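Local coordinates for protein lipase aflb (Neosartorya fumigata, PDB 6IDY) that probably hydrolyses the ester bonds of acylglycerols and related lipids, as a fungal lipase with an alpha/beta-hydrolase core, at residues L14-I19 and L102-N107; A170-T176 and L414-A418. One frame throughout, in Å; residues are numbered along the deposited sequence.

Contact 1. Residues L14-I19 and L102-N107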
loop_
_atom_site.group_PDB
_atom_site.type_symbol
_atom_site.label_atom_id
_atom_site.label_comp_id
_atom_site.label_asym_id
_atom_site.label_seq_id
_atom_site.Cartn_x
_atom_site.Cartn_y
_atom_site.Cartn_z
ATOM N N LEU A 14 -16.639 3.868 -17.066
ATOM C CA LEU A 14 -15.729 4.961 -16.733
ATOM C C LEU A 14 -14.266 4.540 -16.869
ATOM O O LEU A 14 -13.950 3.354 -16.726
ATOM C CB LEU A 14 -15.992 5.482 -15.308
ATOM C CG LEU A 14 -17.227 6.362 -15.085
ATOM C CD1 LEU A 14 -17.502 6.525 -13.599
ATOM C CD2 LEU A 14 -17.063 7.737 -15.729
ATOM N N SER A 15 -13.375 5.515 -17.123
ATOM C CA SER A 15 -11.945 5.276 -17.298
ATOM C C SER A 15 -11.092 6.317 -16.569
ATOM O O SER A 15 -11.618 7.327 -16.096
ATOM C CB SER A 15 -11.595 5.260 -18.785
ATOM O OG SER A 15 -11.637 6.559 -19.351
ATOM N N LEU A 16 -9.766 6.078 -16.508
ATOM C CA LEU A 16 -8.788 6.980 -15.910
ATOM C C LEU A 16 -8.847 8.330 -16.644
ATOM O O LEU A 16 -8.873 9.376 -15.991
ATOM C CB LEU A 16 -7.386 6.349 -16.011
ATOM C CG LEU A 16 -6.258 6.933 -15.173
ATOM C CD1 LEU A 16 -6.489 6.690 -13.718
ATOM C CD2 LEU A 16 -4.933 6.301 -15.545
ATOM N N VAL A 17 -8.958 8.289 -17.994
ATOM C CA VAL A 17 -9.089 9.454 -18.874
ATOM C C VAL A 17 -10.350 10.264 -18.535
ATOM O O VAL A 17 -10.237 11.468 -18.317
ATOM C CB VAL A 17 -9.004 9.061 -20.380
ATOM C CG1 VAL A 17 -9.561 10.157 -21.290
ATOM C CG2 VAL A 17 -7.571 8.724 -20.775
ATOM N N SER A 18 -11.532 9.604 -18.469
ATOM C CA SER A 18 -12.814 10.252 -18.160
ATOM C C SER A 18 -12.832 10.885 -16.764
ATOM O O SER A 18 -13.281 12.021 -16.626
ATOM C CB SER A 18 -13.985 9.289 -18.349
ATOM O OG SER A 18 -14.105 8.374 -17.273
ATOM N N ILE A 19 -12.314 10.171 -15.742
ATOM C CA ILE A 19 -12.243 10.685 -14.367
ATOM C C ILE A 19 -11.381 11.952 -14.319
ATOM O O ILE A 19 -11.826 12.973 -13.789
ATOM C CB ILE A 19 -11.772 9.607 -13.351
ATOM C CG1 ILE A 19 -12.800 8.468 -13.223
ATOM C CG2 ILE A 19 -11.482 10.234 -11.981
ATOM C CD1 ILE A 19 -12.217 7.177 -12.712
ATOM N N LEU A 102 -3.682 0.525 -17.208
ATOM C CA LEU A 102 -4.013 1.373 -16.055
ATOM C C LEU A 102 -5.313 2.152 -16.289
ATOM O O LEU A 102 -6.075 2.365 -15.343
ATOM C CB LEU A 102 -2.867 2.354 -15.745
ATOM C CG LEU A 102 -1.521 1.766 -15.293
ATOM C CD1 LEU A 102 -0.445 2.819 -15.343
ATOM C CD2 LEU A 102 -1.592 1.176 -13.879
ATOM N N ASN A 103 -5.568 2.557 -17.556
ATOM C CA ASN A 103 -6.766 3.300 -17.958
ATOM C C ASN A 103 -8.073 2.534 -17.694
ATOM O O ASN A 103 -9.075 3.158 -17.340
ATOM C CB ASN A 103 -6.669 3.761 -19.416
ATOM C CG ASN A 103 -7.760 4.715 -19.850
ATOM O OD1 ASN A 103 -7.991 5.765 -19.242
ATOM N ND2 ASN A 103 -8.449 4.369 -20.923
ATOM N N GLY A 104 -8.036 1.207 -17.830
ATOM C CA GLY A 104 -9.197 0.350 -17.608
ATOM C C GLY A 104 -9.263 -0.334 -16.256
ATOM O O GLY A 104 -9.878 -1.398 -16.148
ATOM N N TYR A 105 -8.662 0.279 -15.208
ATOM C CA TYR A 105 -8.603 -0.277 -13.844
ATOM C C TYR A 105 -9.981 -0.472 -13.172
ATOM O O TYR A 105 -10.143 -1.442 -12.431
ATOM C CB TYR A 105 -7.658 0.554 -12.936
ATOM C CG TYR A 105 -8.271 1.816 -12.361
ATOM C CD1 TYR A 105 -8.396 2.968 -13.132
ATOM C CD2 TYR A 105 -8.738 1.854 -11.051
ATOM C CE1 TYR A 105 -8.982 4.124 -12.618
ATOM C CE2 TYR A 105 -9.331 3.003 -10.527
ATOM C CZ TYR A 105 -9.446 4.138 -11.313
ATOM O OH TYR A 105 -10.006 5.281 -10.793
ATOM N N LEU A 106 -10.948 0.453 -13.398
ATOM C CA LEU A 106 -12.284 0.394 -12.781
ATOM C C LEU A 106 -13.103 -0.836 -13.147
ATOM O O LEU A 106 -13.807 -1.376 -12.295
ATOM C CB LEU A 106 -13.102 1.657 -13.073
ATOM C CG LEU A 106 -12.808 2.908 -12.254
ATOM C CD1 LEU A 106 -13.690 4.028 -12.708
ATOM C CD2 LEU A 106 -13.049 2.682 -10.760
ATOM N N ASN A 107 -13.017 -1.268 -14.406
ATOM C CA ASN A 107 -13.745 -2.431 -14.912
ATOM C C ASN A 107 -12.930 -3.731 -14.830
ATOM O O ASN A 107 -13.453 -4.801 -15.155
ATOM C CB ASN A 107 -14.271 -2.162 -16.329
ATOM C CG ASN A 107 -15.301 -1.059 -16.372
ATOM O OD1 ASN A 107 -15.005 0.086 -16.729
ATOM N ND2 ASN A 107 -16.534 -1.372 -15.992
HETATM O O HOH W 1 -11.110 2.377 -15.737
#

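Contact 2. Residues A170-T176 and L414-A418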
loop_
_atom_site.group_PDB
_atom_site.type_symbol
_atom_site.label_atom_id
_atom_site.label_comp_id
_atom_site.label_asym_id
_atom_site.label_seq_id
_atom_site.Cartn_x
_atom_site.Cartn_y
_atom_site.Cartn_z
ATOM N N ALA A 170 -5.772 5.488 -2.039
ATOM C CA ALA A 170 -6.333 5.828 -3.348
ATOM C C ALA A 170 -6.021 4.837 -4.477
ATOM O O ALA A 170 -6.324 5.122 -5.637
ATOM C CB ALA A 170 -5.880 7.230 -3.735
ATOM N N THR A 171 -5.416 3.685 -4.151
ATOM C CA THR A 171 -5.004 2.737 -5.183
ATOM C C THR A 171 -5.553 1.337 -4.910
ATOM O O THR A 171 -5.285 0.787 -3.840
ATOM C CB THR A 171 -3.470 2.771 -5.381
ATOM O OG1 THR A 171 -2.958 4.073 -5.066
ATOM C CG2 THR A 171 -3.061 2.411 -6.806
ATOM N N PRO A 172 -6.352 0.766 -5.845
ATOM C CA PRO A 172 -6.896 -0.590 -5.624
ATOM C C PRO A 172 -5.791 -1.637 -5.540
ATOM O O PRO A 172 -4.779 -1.511 -6.223
ATOM C CB PRO A 172 -7.792 -0.833 -6.850
ATOM C CG PRO A 172 -7.995 0.495 -7.471
ATOM C CD PRO A 172 -6.774 1.296 -7.156
ATOM N N ALA A 173 -6.001 -2.667 -4.716
ATOM C CA ALA A 173 -5.062 -3.764 -4.492
ATOM C C ALA A 173 -4.691 -4.515 -5.752
ATOM O O ALA A 173 -3.503 -4.734 -5.996
ATOM C CB ALA A 173 -5.627 -4.730 -3.466
ATOM N N GLY A 174 -5.704 -4.898 -6.530
ATOM C CA GLY A 174 -5.551 -5.668 -7.756
ATOM C C GLY A 174 -4.517 -5.109 -8.700
ATOM O O GLY A 174 -3.566 -5.812 -9.053
ATOM N N THR A 175 -4.672 -3.827 -9.080
ATOM C CA THR A 175 -3.728 -3.161 -9.975
ATOM C C THR A 175 -2.376 -2.949 -9.289
ATOM O O THR A 175 -1.351 -3.236 -9.910
ATOM C CB THR A 175 -4.320 -1.883 -10.590
ATOM O OG1 THR A 175 -5.466 -2.249 -11.359
ATOM C CG2 THR A 175 -3.339 -1.185 -11.514
ATOM N N THR A 176 -2.378 -2.474 -8.023
ATOM C CA THR A 176 -1.175 -2.236 -7.217
ATOM C C THR A 176 -0.217 -3.424 -7.215
ATOM O O THR A 176 0.961 -3.276 -7.560
ATOM C CB THR A 176 -1.557 -1.870 -5.777
ATOM O OG1 THR A 176 -2.275 -0.647 -5.808
ATOM C CG2 THR A 176 -0.338 -1.757 -4.825
ATOM N N LEU A 414 0.845 3.725 -10.938
ATOM C CA LEU A 414 -0.206 3.683 -9.910
ATOM C C LEU A 414 -0.591 5.066 -9.390
ATOM O O LEU A 414 -1.727 5.258 -8.945
ATOM C CB LEU A 414 0.219 2.814 -8.717
ATOM C CG LEU A 414 0.477 1.338 -8.968
ATOM C CD1 LEU A 414 1.043 0.682 -7.708
ATOM C CD2 LEU A 414 -0.775 0.627 -9.483
ATOM N N LEU A 415 0.362 6.015 -9.420
ATOM C CA LEU A 415 0.161 7.394 -8.982
ATOM C C LEU A 415 -0.919 8.078 -9.797
ATOM O O LEU A 415 -1.615 8.948 -9.275
ATOM C CB LEU A 415 1.470 8.190 -9.071
ATOM C CG LEU A 415 2.576 7.778 -8.098
ATOM C CD1 LEU A 415 3.849 8.489 -8.428
ATOM C CD2 LEU A 415 2.185 8.037 -6.651
ATOM N N LEU A 416 -1.075 7.661 -11.070
ATOM C CA LEU A 416 -2.089 8.194 -11.981
ATOM C C LEU A 416 -3.482 7.761 -11.537
ATOM O O LEU A 416 -4.419 8.554 -11.584
ATOM C CB LEU A 416 -1.805 7.768 -13.428
ATOM C CG LEU A 416 -0.401 8.088 -13.975
ATOM C CD1 LEU A 416 -0.173 7.391 -15.305
ATOM C CD2 LEU A 416 -0.181 9.602 -14.129
ATOM N N ILE A 417 -3.608 6.518 -11.058
ATOM C CA ILE A 417 -4.869 5.996 -10.525
ATOM C C ILE A 417 -5.161 6.694 -9.187
ATOM O O ILE A 417 -6.285 7.166 -8.971
ATOM C CB ILE A 417 -4.839 4.448 -10.397
ATOM C CG1 ILE A 417 -4.808 3.791 -11.788
ATOM C CG2 ILE A 417 -6.032 3.945 -9.571
ATOM C CD1 ILE A 417 -4.462 2.310 -11.773
ATOM N N ALA A 418 -4.130 6.792 -8.316
ATOM C CA ALA A 418 -4.252 7.449 -7.014
ATOM C C ALA A 418 -4.781 8.883 -7.160
ATOM O O ALA A 418 -5.692 9.263 -6.422
ATOM C CB ALA A 418 -2.925 7.422 -6.265
#

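Contact 1. Residues L14-I19 and L102-N107
Leu16 and Val17 turn their backbone N-H groups toward Asn103 and so tie the N-terminal end of helix 16-24, with Ser15 at the N-cap, to the C-terminal end of helix 96-103. The first turn of a helix has N-H groups without a partner in the helix itself, and here Asn103 serves two of them. Its backbone O takes Leu16 N at 3.1 Å, in the carbonyl plane on a lone pair. Its OD1 takes Val17 N at 3.0 Å, nearly head-on to the amide oxygen (C=O...N angle 171°). With CG anti to the backbone N (chi1 -171°), the Asn103 amide brings OD1 to the Val17 N-H, with Leu16 CB and Val17 CG2 beside it. The following N-H, that of Ser18, goes to the N-cap oxygen, Ser15 OG, at 3.2 Å. Ser15 O is held twice as well, by Ile19 N and by Ser18 OG. A water bridges the two segments beside these bonds: it donates to Asn103 O at 2.7 Å and, at the longer distance of 3.2 Å, to Leu14 O, while accepting from Leu106 N at 3.0 Å. Asn103 O therefore has two donors. Beyond the polar part, Leu16 CD1 meets Tyr105 CE1 at 3.7 Å, the two side chains crossing at about a right angle. The phenol OH of Tyr105 is bonded to Glu421 of helix 414-424. Ile19 and Leu106 meet tip to tip, their CD1 atoms a tight 3.5 Å apart.

Contact 2. Residues A170-T176 and L414-A418
This is a buried, almost wholly apolar contact between the loop that leaves strand 161-166, with the start of helix 173-178, and the N-terminal part of helix 414-424. Leu414 and Ile417 point toward the 170-176 segment and meet the methyls of its threonines. Thr175 CG2 is received by both, 3.7 Å from Leu414 CD2 and 3.7 Å from Ile417 CD1. A chi1 of -61° sets this CG2 anti to the backbone N and OG1 beside it, where OG1 bonds Asn111. Leu414 also spreads its two methyls over the backbone of Thr176, with CD2 3.7 Å from Thr176 CA. The Thr171 side chain crosses that of Leu414 at about a right angle, its CG2 3.8 Å from Leu414 CB, while its OG1, bonded to Thr169 O, rests beside Ala418 CB. Pro172, the N-cap residue, brings its CD to 3.7 Å from Ile417 CG2. Small residues allow the closest backbone approach, at Ala170 and Ala418, where Ala418 CA points a C-H at Ala170 O, 3.4 Å away. Pro172 O accepts from both Thr176 N and Thr176 OG1, the hydroxyl coming from above the carbonyl plane at 2.7 Å, which fixes the threonine's rotation. In alpha/beta hydrolases the loop after this strand commonly contributes to the oxyanion hole, so helix 414-424 probably backs that region. Around the contact, Leu102 of helix 96-103 touches Thr175 and Ile417, helix 81-90 packs on Leu415 and Leu416, and strand 161-166 leads toward Ala170 from the central sheet.

Contact 1 and contact 2 come in series along the chain, the first closing before the second opens, and their centres lie about 11 Å apart. Helix 414-424 joins them: its start belongs to contact 2, and its later residues Ala420 and Ala424 pack against Leu16 and Ile19 of contact 1. They touch directly where Tyr105 CE2 meets Ile417 CG2 at 3.6 Å and where Leu102 CD2 meets Ile417 CD1 at 3.7 Å. Contact 2 is buried next to the loop following a central strand, whereas contact 1 lies farther out. The N-terminal helices are thus joined to the alpha/beta core by helix 414-424 and by direct contact of Leu102 and Tyr105 with Thr175 of helix 173-178.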